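Glutathione transferase (Phanerochaete chrysosporium, PDB 4F0C) probably transfers glutathione to electrophilic compounds and binds oxidized glutathione disulfide in a pocket of its GST fold. Local coordinates at residues F107-A110 with S111-P115; K165-I168 with A169-S172; S199-R202 with W203-L207. All coordinates share one frame; numbering follows the deposited sequence.

Contact 1: residues F107-A110 with S111-P115. With GDS (oxidized glutathione disulfide), chain B.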
ATOM      1  N   PHE A 107       0.639  -1.858   5.778  1.00  7.47           N
ATOM      2  CA  PHE A 107       1.297  -1.550   4.506  1.00  7.12           C
ATOM      3  C   PHE A 107       1.464  -2.794   3.662  1.00  6.95           C
ATOM      4  O   PHE A 107       1.350  -2.729   2.426  1.00  9.54           O
ATOM      5  CB  PHE A 107       2.639  -0.817   4.690  1.00  6.93           C
ATOM      6  CG  PHE A 107       2.467   0.696   4.778  1.00  7.99           C
ATOM      7  CD1 PHE A 107       2.297   1.464   3.609  1.00  5.99           C
ATOM      8  CD2 PHE A 107       2.403   1.333   6.010  1.00  8.50           C
ATOM      9  CE1 PHE A 107       2.093   2.860   3.690  1.00  6.59           C
ATOM     10  CE2 PHE A 107       2.210   2.721   6.104  1.00 12.01           C
ATOM     11  CZ  PHE A 107       2.041   3.486   4.956  1.00 10.11           C
ATOM     12  N   PHE A 108       1.729  -3.923   4.311  1.00  7.19           N
ATOM     13  CA  PHE A 108       1.818  -5.180   3.550  1.00 10.52           C
ATOM     14  C   PHE A 108       0.455  -5.526   2.927  1.00  8.66           C
ATOM     15  O   PHE A 108       0.364  -5.905   1.754  1.00  9.44           O
ATOM     16  CB  PHE A 108       2.369  -6.340   4.402  1.00  7.28           C
ATOM     17  CG  PHE A 108       2.355  -7.681   3.674  1.00 11.14           C
ATOM     18  CD1 PHE A 108       2.898  -7.798   2.412  1.00 10.36           C
ATOM     19  CD2 PHE A 108       1.778  -8.801   4.254  1.00 11.69           C
ATOM     20  CE1 PHE A 108       2.887  -9.049   1.704  1.00 10.38           C
ATOM     21  CE2 PHE A 108       1.768 -10.049   3.574  1.00 14.51           C
ATOM     22  CZ  PHE A 108       2.325 -10.162   2.293  1.00 13.16           C
ATOM     23  N   GLN A 109      -0.602  -5.366   3.707  1.00  7.93           N
ATOM     24  CA  GLN A 109      -1.944  -5.594   3.159  1.00 10.24           C
ATOM     25  C   GLN A 109      -2.167  -4.642   1.964  1.00 10.36           C
ATOM     26  O   GLN A 109      -2.627  -5.053   0.887  1.00  7.41           O
ATOM     27  CB  GLN A 109      -3.023  -5.320   4.222  1.00  5.14           C
ATOM     28  CG  GLN A 109      -4.430  -5.767   3.771  1.00  5.65           C
ATOM     29  CD  GLN A 109      -5.055  -4.788   2.758  1.00  9.67           C
ATOM     30  OE1 GLN A 109      -5.005  -3.567   2.947  1.00 10.93           O
ATOM     31  NE2 GLN A 109      -5.654  -5.329   1.677  1.00  7.24           N
ATOM     32  N   ALA A 110      -1.901  -3.355   2.174  1.00  6.62           N
ATOM     33  CA  ALA A 110      -2.259  -2.345   1.163  1.00 12.04           C
ATOM     34  C   ALA A 110      -1.470  -2.441  -0.146  1.00 12.86           C
ATOM     35  O   ALA A 110      -1.994  -2.089  -1.225  1.00  9.51           O
ATOM     36  CB  ALA A 110      -2.119  -0.929   1.750  1.00  6.53           C
ATOM     37  N   SER A 111      -0.218  -2.880  -0.056  1.00  9.74           N
ATOM     38  CA  SER A 111       0.674  -2.867  -1.222  1.00  8.74           C
ATOM     39  C   SER A 111       0.845  -4.277  -1.796  1.00  8.50           C
ATOM     40  O   SER A 111       1.152  -4.460  -2.970  1.00 11.85           O
ATOM     41  CB  SER A 111       2.054  -2.269  -0.847  1.00  7.47           C
ATOM     42  OG  SER A 111       2.732  -3.068   0.124  1.00 10.09           O
ATOM     43  N   GLY A 112       0.672  -5.282  -0.950  1.00  8.37           N
ATOM     44  CA  GLY A 112       1.029  -6.650  -1.334  1.00  7.13           C
ATOM     45  C   GLY A 112      -0.201  -7.550  -1.447  1.00 16.28           C
ATOM     46  O   GLY A 112      -0.152  -8.542  -2.149  1.00 12.60           O
ATOM     47  N   GLN A 113      -1.298  -7.221  -0.757  1.00 11.45           N
ATOM     48  CA  GLN A 113      -2.530  -8.020  -0.940  1.00  7.70           C
ATOM     49  C   GLN A 113      -3.491  -7.366  -1.948  1.00 11.59           C
ATOM     50  O   GLN A 113      -3.682  -7.916  -3.026  1.00 10.43           O
ATOM     51  CB  GLN A 113      -3.249  -8.303   0.379  1.00  8.59           C
ATOM     52  CG  GLN A 113      -4.453  -9.281   0.228  1.00  8.90           C
ATOM     53  CD  GLN A 113      -5.451  -9.192   1.379  1.00  8.32           C
ATOM     54  OE1 GLN A 113      -5.833  -8.108   1.803  1.00 11.25           O
ATOM     55  NE2 GLN A 113      -5.910 -10.358   1.861  1.00 10.31           N
ATOM     56  N   GLY A 114      -4.123  -6.246  -1.571  1.00  9.27           N
ATOM     57  CA  GLY A 114      -5.087  -5.555  -2.441  1.00  8.86           C
ATOM     58  C   GLY A 114      -4.695  -5.450  -3.925  1.00  9.94           C
ATOM     59  O   GLY A 114      -5.430  -5.896  -4.793  1.00 11.47           O
ATOM     60  N   PRO A 115      -3.510  -4.872  -4.218  1.00 11.70           N
ATOM     61  CA  PRO A 115      -3.226  -4.562  -5.618  1.00 10.08           C
ATOM     62  C   PRO A 115      -3.039  -5.835  -6.449  1.00  8.75           C
ATOM     63  O   PRO A 115      -3.574  -5.891  -7.549  1.00 11.34           O
ATOM     64  CB  PRO A 115      -1.921  -3.744  -5.543  1.00 12.75           C
ATOM     65  CG  PRO A 115      -1.993  -3.065  -4.170  1.00 10.38           C
ATOM     66  CD  PRO A 115      -2.532  -4.233  -3.311  1.00  9.52           C
TER
HETATM   67  N1  GDS B 301      -5.534   1.416  -2.143  1.00  7.86           N
HETATM   68  CA1 GDS B 301      -6.992   1.804  -2.250  1.00 11.40           C
HETATM   69  C1  GDS B 301      -7.752   1.551  -0.888  1.00 10.14           C
HETATM   70  OE1 GDS B 301      -7.408   0.569  -0.164  1.00 11.70           O
HETATM   71  OE2 GDS B 301      -8.626   2.404  -0.561  1.00 11.88           O
HETATM   72  CB1 GDS B 301      -7.725   1.012  -3.390  1.00  9.63           C
HETATM   73  CG1 GDS B 301      -9.212   1.426  -3.489  1.00 13.74           C
HETATM   74  CD1 GDS B 301      -9.818   0.774  -4.691  1.00 16.41           C
HETATM   75  O1  GDS B 301      -9.233   0.013  -5.444  1.00 14.96           O
HETATM   76  N2  GDS B 301     -11.143   1.102  -4.895  1.00 15.70           N
HETATM   77  CA2 GDS B 301     -11.900   0.578  -6.048  1.00 14.28           C
HETATM   78  C2  GDS B 301     -12.392   1.717  -6.907  1.00 14.39           C
HETATM   79  O2  GDS B 301     -12.865   2.727  -6.376  1.00 14.79           O
HETATM   80  CB2 GDS B 301     -13.181  -0.153  -5.581  1.00 18.74           C
HETATM   81  SG2 GDS B 301     -12.743  -1.727  -4.809  1.00 20.16           S
HETATM   82  N3  GDS B 301     -12.364   1.531  -8.243  1.00 17.08           N
HETATM   83  CA3 GDS B 301     -12.862   2.564  -9.108  1.00 23.21           C
HETATM   84  C3  GDS B 301     -11.896   2.820 -10.259  1.00 23.71           C
HETATM   85  OE3 GDS B 301     -12.300   3.512 -11.219  1.00 29.19           O
HETATM   86  OE4 GDS B 301     -10.748   2.365 -10.108  1.00 26.25           O
HETATM   87  N4  GDS B 301      -7.872  -2.414  -6.104  1.00 16.15           N
HETATM   88  CA4 GDS B 301      -6.471  -2.709  -5.772  1.00 11.59           C
HETATM   89  C4  GDS B 301      -6.296  -2.577  -4.231  1.00 12.91           C
HETATM   90  OE5 GDS B 301      -7.273  -2.855  -3.489  1.00 12.57           O
HETATM   91  OE6 GDS B 301      -5.166  -2.210  -3.848  1.00 12.99           O
HETATM   92  C5  GDS B 301      -8.503  -3.062  -7.137  1.00 19.18           C
HETATM   93  O5  GDS B 301      -7.962  -3.918  -7.838  1.00 18.09           O
HETATM   94  CA5 GDS B 301      -9.961  -2.714  -7.409  1.00 17.46           C
HETATM   95  N5  GDS B 301     -10.288  -2.923  -8.847  1.00 16.28           N
HETATM   96  CB5 GDS B 301     -10.825  -3.616  -6.521  1.00 18.22           C
HETATM   97  SG5 GDS B 301     -12.563  -3.030  -6.504  1.00 20.81           S
HETATM   98  CA6 GDS B 301      -9.610  -0.263 -11.936  1.00 24.53           C
HETATM   99  C6  GDS B 301      -8.605  -1.152 -12.774  1.00 26.85           C
HETATM  100  OE7 GDS B 301      -8.295  -0.774 -13.925  1.00 28.20           O
HETATM  101  OE8 GDS B 301      -8.169  -2.182 -12.217  1.00 26.92           O
HETATM  102  N6  GDS B 301      -9.646   1.097 -12.472  1.00 24.14           N
HETATM  103  CB6 GDS B 301     -10.998  -0.968 -11.984  1.00 20.34           C
HETATM  104  CG6 GDS B 301     -11.071  -2.206 -11.077  1.00 18.60           C
HETATM  105  CD6 GDS B 301     -10.764  -1.844  -9.630  1.00 22.20           C
HETATM  106  O6  GDS B 301     -10.926  -0.730  -9.118  1.00 21.34           O
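Gln109 and Gln113 join their amides one turn apart on the long helix 96-126, in the GST fold the helix that borders both the glutathione site and the dimer interface. With CG of Gln109 anti to the backbone N (chi1 -171°) and the chain bent beyond it, NE2 gives a nearly straight bond of 2.8 Å to Gln113 OE1. The acceptor lies in the Gln109 amide plane, although the two planes stand 71° apart. Lys20 and Phe173 engage the other ends, Gln109 OE1 and Gln113 NE2, so both amides are held against rotation inside the protein.

This gripped side contrasts with the backbone beside it, where the helix widens into a pi-type turn at 111-113: Gln113 N divides its hydrogen between Gln109 O and, weakly, Phe108 O, while Gln109 O accepts from Gly114 N as well. Glycine suits position 112, because a CB would strike Phe108 CE1. Ser111 OG lies 2.7 Å from Phe107 O and also meets Glu73 of the second subunit and another bound disulfide.

Toward the ligand the helix kinks. Proline has no N-H to offer the preceding turn, and Pro115 CD rests 3.0 Å from Ala110 O. A CB on Gly114 would clash with the ligand carboxylate, whose OE6 comes to 3.2 Å from Pro115 N.

Contact 2: residues K165-I168 with A169-S172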
ATOM      1  N   LYS A 165      -2.925 -10.067  19.802  1.00 15.99           N
ATOM      2  CA  LYS A 165      -4.309  -9.673  19.975  1.00 12.44           C
ATOM      3  C   LYS A 165      -4.880  -9.279  18.620  1.00 11.38           C
ATOM      4  O   LYS A 165      -4.169  -8.819  17.726  1.00 11.26           O
ATOM      5  CB  LYS A 165      -4.408  -8.502  20.958  1.00 14.51           C
ATOM      6  CG  LYS A 165      -3.639  -7.263  20.495  1.00 15.64           C
ATOM      7  CD  LYS A 165      -3.595  -6.132  21.558  1.00 18.43           C
ATOM      8  CE  LYS A 165      -4.904  -5.348  21.602  1.00 15.95           C
ATOM      9  NZ  LYS A 165      -4.881  -4.284  22.630  1.00 13.31           N
ATOM     10  N   LEU A 166      -6.184  -9.451  18.473  1.00 12.40           N
ATOM     11  CA  LEU A 166      -6.847  -9.034  17.249  1.00 10.69           C
ATOM     12  C   LEU A 166      -6.684  -7.522  17.066  1.00 10.09           C
ATOM     13  O   LEU A 166      -6.948  -6.763  18.000  1.00 11.98           O
ATOM     14  CB  LEU A 166      -8.338  -9.384  17.359  1.00 10.45           C
ATOM     15  CG  LEU A 166      -9.240  -8.734  16.316  1.00 15.02           C
ATOM     16  CD1 LEU A 166      -8.963  -9.348  14.965  1.00 12.82           C
ATOM     17  CD2 LEU A 166     -10.727  -8.944  16.718  1.00 18.23           C
ATOM     18  N   THR A 167      -6.242  -7.082  15.880  1.00 10.14           N
ATOM     19  CA  THR A 167      -6.188  -5.637  15.565  1.00  9.15           C
ATOM     20  C   THR A 167      -6.663  -5.364  14.128  1.00  9.37           C
ATOM     21  O   THR A 167      -6.984  -6.294  13.375  1.00 10.31           O
ATOM     22  CB  THR A 167      -4.750  -5.060  15.665  1.00  7.83           C
ATOM     23  OG1 THR A 167      -3.922  -5.654  14.646  1.00 10.14           O
ATOM     24  CG2 THR A 167      -4.138  -5.344  17.057  1.00  8.50           C
ATOM     25  N   ILE A 168      -6.689  -4.096  13.740  1.00 10.89           N
ATOM     26  CA  ILE A 168      -7.021  -3.756  12.369  1.00 13.34           C
ATOM     27  C   ILE A 168      -6.011  -4.353  11.376  1.00  7.94           C
ATOM     28  O   ILE A 168      -6.342  -4.486  10.202  1.00  7.98           O
ATOM     29  CB  ILE A 168      -7.162  -2.226  12.157  1.00  6.25           C
ATOM     30  CG1 ILE A 168      -5.944  -1.472  12.758  1.00  8.57           C
ATOM     31  CG2 ILE A 168      -8.475  -1.757  12.816  1.00  7.19           C
ATOM     32  CD1 ILE A 168      -5.804  -0.009  12.201  1.00  8.33           C
ATOM     33  N   ALA A 169      -4.810  -4.728  11.836  1.00  8.05           N
ATOM     34  CA  ALA A 169      -3.891  -5.408  10.900  1.00  8.23           C
ATOM     35  C   ALA A 169      -4.554  -6.687  10.400  1.00 14.09           C
ATOM     36  O   ALA A 169      -4.580  -6.925   9.200  1.00  9.85           O
ATOM     37  CB  ALA A 169      -2.527  -5.714  11.511  1.00  7.51           C
ATOM     38  N   ASP A 170      -5.124  -7.488  11.302  1.00  9.06           N
ATOM     39  CA  ASP A 170      -5.794  -8.723  10.879  1.00  7.61           C
ATOM     40  C   ASP A 170      -7.031  -8.408  10.068  1.00 11.15           C
ATOM     41  O   ASP A 170      -7.272  -9.017   9.012  1.00  9.02           O
ATOM     42  CB  ASP A 170      -6.189  -9.588  12.099  1.00 10.20           C
ATOM     43  CG  ASP A 170      -5.023  -9.791  13.057  1.00 10.52           C
ATOM     44  OD1 ASP A 170      -4.196 -10.689  12.779  1.00  9.63           O
ATOM     45  OD2 ASP A 170      -4.913  -9.022  14.044  1.00 10.18           O
ATOM     46  N   ILE A 171      -7.821  -7.447  10.556  1.00  9.36           N
ATOM     47  CA  ILE A 171      -9.112  -7.183   9.927  1.00 13.17           C
ATOM     48  C   ILE A 171      -8.918  -6.724   8.483  1.00 10.18           C
ATOM     49  O   ILE A 171      -9.709  -7.073   7.599  1.00 11.13           O
ATOM     50  CB  ILE A 171      -9.927  -6.135  10.721  1.00 14.00           C
ATOM     51  CG1 ILE A 171     -10.276  -6.690  12.118  1.00 13.62           C
ATOM     52  CG2 ILE A 171     -11.218  -5.730   9.964  1.00 16.27           C
ATOM     53  CD1 ILE A 171     -10.898  -5.610  13.039  1.00 13.48           C
ATOM     54  N   SER A 172      -7.842  -5.974   8.247  1.00  8.11           N
ATOM     55  CA  SER A 172      -7.598  -5.377   6.933  1.00 10.35           C
ATOM     56  C   SER A 172      -7.455  -6.419   5.822  1.00 10.47           C
ATOM     57  O   SER A 172      -7.717  -6.113   4.664  1.00  8.38           O
ATOM     58  CB  SER A 172      -6.342  -4.466   6.973  1.00 11.42           C
ATOM     59  OG  SER A 172      -5.170  -5.280   6.998  1.00 11.20           O
TER
HETATM   60  O   HOH W   1      -2.818  -8.093  15.305  1.00  9.13           O
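Thr167 and Asp170 form a capping box at the start of helix 168-172. The backbone N of Thr167 gives a nearly straight bond of 3.0 Å to Asp170 OD2, entering its anti lone pair. Thr167 OG1 in turn accepts from Ala169 N at 3.1 Å; its chi1 of 66° places the hydroxyl between the backbone N and the carbonyl carbon, facing Ala169 N. Thr167 O accepts from Ile171 N in the carbonyl plane. Asp170 OD1 takes Trp203 NE1 and Leu161 N, so the buried carboxylate has donors at both oxygens, which would probably favour its ionised form. Replacing Asp170 by alanine is likely to leave Thr167 N, Leu161 N and Trp203 NE1 without this acceptor.

A water bridges the same groups, 2.6 Å from Asp170 OD2 and 2.8 Å from Thr167 OG1, and also within bonding distance of Lys165 O.

Among apolar groups, Leu166 CD1 meets Ile171 CG1 at 4.1 Å, the side chains crossing at about a right angle. This pairing of the residue before the cap with one in the first turn is a hydrophobic staple, and with the capping box it forms the helix-start signature known in the C-terminal domain of glutathione transferases.

Contact 3: residues S199-R202 with W203-L207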
ATOM      1  N   SER A 199      -3.027 -22.707   8.797  1.00 13.94           N
ATOM      2  CA  SER A 199      -2.954 -21.593   9.743  1.00 15.59           C
ATOM      3  C   SER A 199      -3.713 -20.366   9.227  1.00 16.42           C
ATOM      4  O   SER A 199      -4.412 -19.668  10.001  1.00 13.50           O
ATOM      5  CB  SER A 199      -1.490 -21.223  10.017  1.00 16.06           C
ATOM      6  OG  SER A 199      -0.778 -22.390  10.433  1.00 17.36           O
ATOM      7  N   VAL A 200      -3.544 -20.050   7.943  1.00 13.81           N
ATOM      8  CA  VAL A 200      -4.307 -18.945   7.360  1.00 11.61           C
ATOM      9  C   VAL A 200      -5.801 -19.260   7.443  1.00 15.21           C
ATOM     10  O   VAL A 200      -6.611 -18.372   7.726  1.00 13.99           O
ATOM     11  CB  VAL A 200      -3.896 -18.652   5.890  1.00 10.83           C
ATOM     12  CG1 VAL A 200      -4.653 -17.413   5.366  1.00 11.14           C
ATOM     13  CG2 VAL A 200      -2.358 -18.421   5.808  1.00  9.22           C
ATOM     14  N   HIS A 201      -6.164 -20.524   7.210  1.00 12.41           N
ATOM     15  CA  HIS A 201      -7.574 -20.911   7.310  1.00 13.07           C
ATOM     16  C   HIS A 201      -8.103 -20.723   8.736  1.00 16.01           C
ATOM     17  O   HIS A 201      -9.232 -20.256   8.924  1.00 14.90           O
ATOM     18  CB  HIS A 201      -7.773 -22.357   6.856  1.00 15.16           C
ATOM     19  CG  HIS A 201      -9.163 -22.888   7.088  1.00 18.26           C
ATOM     20  ND1 HIS A 201      -9.489 -23.679   8.171  1.00 19.91           N
ATOM     21  CD2 HIS A 201     -10.299 -22.763   6.360  1.00 21.97           C
ATOM     22  CE1 HIS A 201     -10.772 -24.002   8.110  1.00 19.17           C
ATOM     23  NE2 HIS A 201     -11.284 -23.468   7.017  1.00 20.17           N
ATOM     24  N   ARG A 202      -7.306 -21.126   9.730  1.00 15.03           N
ATOM     25  CA  ARG A 202      -7.704 -20.987  11.145  1.00 14.72           C
ATOM     26  C   ARG A 202      -8.001 -19.529  11.479  1.00 14.13           C
ATOM     27  O   ARG A 202      -9.038 -19.192  12.066  1.00 14.50           O
ATOM     28  CB  ARG A 202      -6.567 -21.464  12.049  1.00 13.76           C
ATOM     29  CG  ARG A 202      -6.826 -21.335  13.546  1.00 17.50           C
ATOM     30  CD  ARG A 202      -5.503 -21.253  14.331  1.00 16.18           C
ATOM     31  NE  ARG A 202      -4.875 -19.939  14.234  1.00 14.10           N
ATOM     32  CZ  ARG A 202      -3.615 -19.730  13.842  1.00 17.08           C
ATOM     33  NH1 ARG A 202      -2.829 -20.768  13.503  1.00 18.36           N
ATOM     34  NH2 ARG A 202      -3.131 -18.490  13.816  1.00 15.00           N
ATOM     35  N   TRP A 203      -7.067 -18.662  11.098  1.00 12.92           N
ATOM     36  CA  TRP A 203      -7.151 -17.233  11.400  1.00 13.10           C
ATOM     37  C   TRP A 203      -8.289 -16.574  10.640  1.00 16.43           C
ATOM     38  O   TRP A 203      -9.090 -15.817  11.217  1.00 14.35           O
ATOM     39  CB  TRP A 203      -5.806 -16.634  11.019  1.00 10.72           C
ATOM     40  CG  TRP A 203      -5.583 -15.129  10.899  1.00 10.08           C
ATOM     41  CD1 TRP A 203      -5.378 -14.244  11.911  1.00 10.86           C
ATOM     42  CD2 TRP A 203      -5.346 -14.413   9.681  1.00 11.84           C
ATOM     43  NE1 TRP A 203      -5.060 -12.995  11.400  1.00 12.07           N
ATOM     44  CE2 TRP A 203      -5.017 -13.085  10.029  1.00 12.10           C
ATOM     45  CE3 TRP A 203      -5.380 -14.773   8.318  1.00 11.91           C
ATOM     46  CZ2 TRP A 203      -4.740 -12.105   9.067  1.00 11.94           C
ATOM     47  CZ3 TRP A 203      -5.100 -13.801   7.364  1.00 11.19           C
ATOM     48  CH2 TRP A 203      -4.785 -12.483   7.745  1.00 11.99           C
ATOM     49  N   HIS A 204      -8.369 -16.854   9.344  1.00 12.68           N
ATOM     50  CA  HIS A 204      -9.462 -16.301   8.526  1.00 12.53           C
ATOM     51  C   HIS A 204     -10.807 -16.755   9.075  1.00 15.35           C
ATOM     52  O   HIS A 204     -11.747 -15.974   9.178  1.00 13.17           O
ATOM     53  CB  HIS A 204      -9.317 -16.736   7.066  1.00 16.55           C
ATOM     54  CG  HIS A 204     -10.340 -16.132   6.154  1.00 15.48           C
ATOM     55  ND1 HIS A 204     -10.285 -14.815   5.748  1.00 14.90           N
ATOM     56  CD2 HIS A 204     -11.440 -16.663   5.569  1.00 13.35           C
ATOM     57  CE1 HIS A 204     -11.319 -14.558   4.959  1.00 14.20           C
ATOM     58  NE2 HIS A 204     -12.031 -15.664   4.829  1.00 14.37           N
ATOM     59  N   THR A 205     -10.917 -18.025   9.453  1.00 15.02           N
ATOM     60  CA  THR A 205     -12.200 -18.523   9.939  1.00 16.63           C
ATOM     61  C   THR A 205     -12.574 -17.857  11.248  1.00 17.28           C
ATOM     62  O   THR A 205     -13.746 -17.545  11.486  1.00 16.98           O
ATOM     63  CB  THR A 205     -12.184 -20.077  10.092  1.00 20.22           C
ATOM     64  OG1 THR A 205     -11.940 -20.645   8.806  1.00 19.75           O
ATOM     65  CG2 THR A 205     -13.521 -20.618  10.669  1.00 23.84           C
ATOM     66  N   ALA A 206     -11.585 -17.645  12.107  1.00 16.50           N
ATOM     67  CA  ALA A 206     -11.858 -16.999  13.374  1.00 19.38           C
ATOM     68  C   ALA A 206     -12.379 -15.569  13.105  1.00 20.12           C
ATOM     69  O   ALA A 206     -13.326 -15.119  13.753  1.00 18.00           O
ATOM     70  CB  ALA A 206     -10.619 -16.989  14.267  1.00 18.88           C
ATOM     71  N   LEU A 207     -11.811 -14.896  12.104  1.00 16.97           N
ATOM     72  CA  LEU A 207     -12.214 -13.529  11.768  1.00 12.70           C
ATOM     73  C   LEU A 207     -13.633 -13.462  11.221  1.00 15.59           C
ATOM     74  O   LEU A 207     -14.447 -12.681  11.703  1.00 14.93           O
ATOM     75  CB  LEU A 207     -11.210 -12.892  10.776  1.00 11.90           C
ATOM     76  CG  LEU A 207      -9.850 -12.543  11.394  1.00 14.26           C
ATOM     77  CD1 LEU A 207      -8.732 -12.468  10.358  1.00 11.16           C
ATOM     78  CD2 LEU A 207      -9.972 -11.210  12.162  1.00 16.36           C
TER
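Trp203 meets Val200 at the edge of its indole, where Val200 O lies near the ring plane, while Leu207 CD1 sits 3.7 Å above one face, offset toward the rim. The ring of His201 has Thr205 OG1 over one face, also toward the rim, and Phe193 turned almost perpendicular to it. Ser199 O stands 3.9 Å above the centre of the Arg202 guanidinium. All three flat groups belong to helix 198-209 in the all-helical C-terminal domain of the GST fold, and successive side chains fan out round its axis.

The inner side suits large apolar groups. Val200 CG1 reaches Trp203 CE3 at 4.0 Å, the two side chains crossing at a slant, and Leu151 and Leu155 of helix 134-155 pack on the indole. With CG anti to the backbone N (chi1 167°), the indole extends into this core, with NE1 held by Asp170. Ser199 is small enough to fit against Leu155 and Ser156 while its hydroxyl bonds Glu152.

Arg202 lies at the outer side: its aliphatic part stands out across the helix and bends at chi3, so that the guanidinium turns back over Ser199 O, and NH1 bonds Leu155 O, tying the helix to the end of helix 134-155. The backbone follows regular i to i+4 bonding, Trp203 N to Ser199 O, His204 N to Val200 O and Ala206 N to Arg202 O. At Thr205 the hydroxyl adds a second bond: OG1 donates to His201 O at 2.7 Å and N at 2.8 Å, approaching from opposite faces of the carbonyl plane.

Overall arrangement
Along the chain the contacts come in series, contact 1 on helix 96-126, contact 2 at the start of helix 168-172 and contact 3 on helix 198-209, all in the helical part of the GST fold. Contact 2 is the middle member: its centre lies about 14 Å from that of contact 1 and about 12 Å from that of contact 3, whereas the centres of contacts 1 and 3 are about 18 Å apart and their atoms do not touch. Contact 2 touches contact 1 through Ser172 on Gln109, and contact 3 through Leu166 on Leu207. Contact 2 thus links the helix at the glutathione site and dimer interface to helix 198-209.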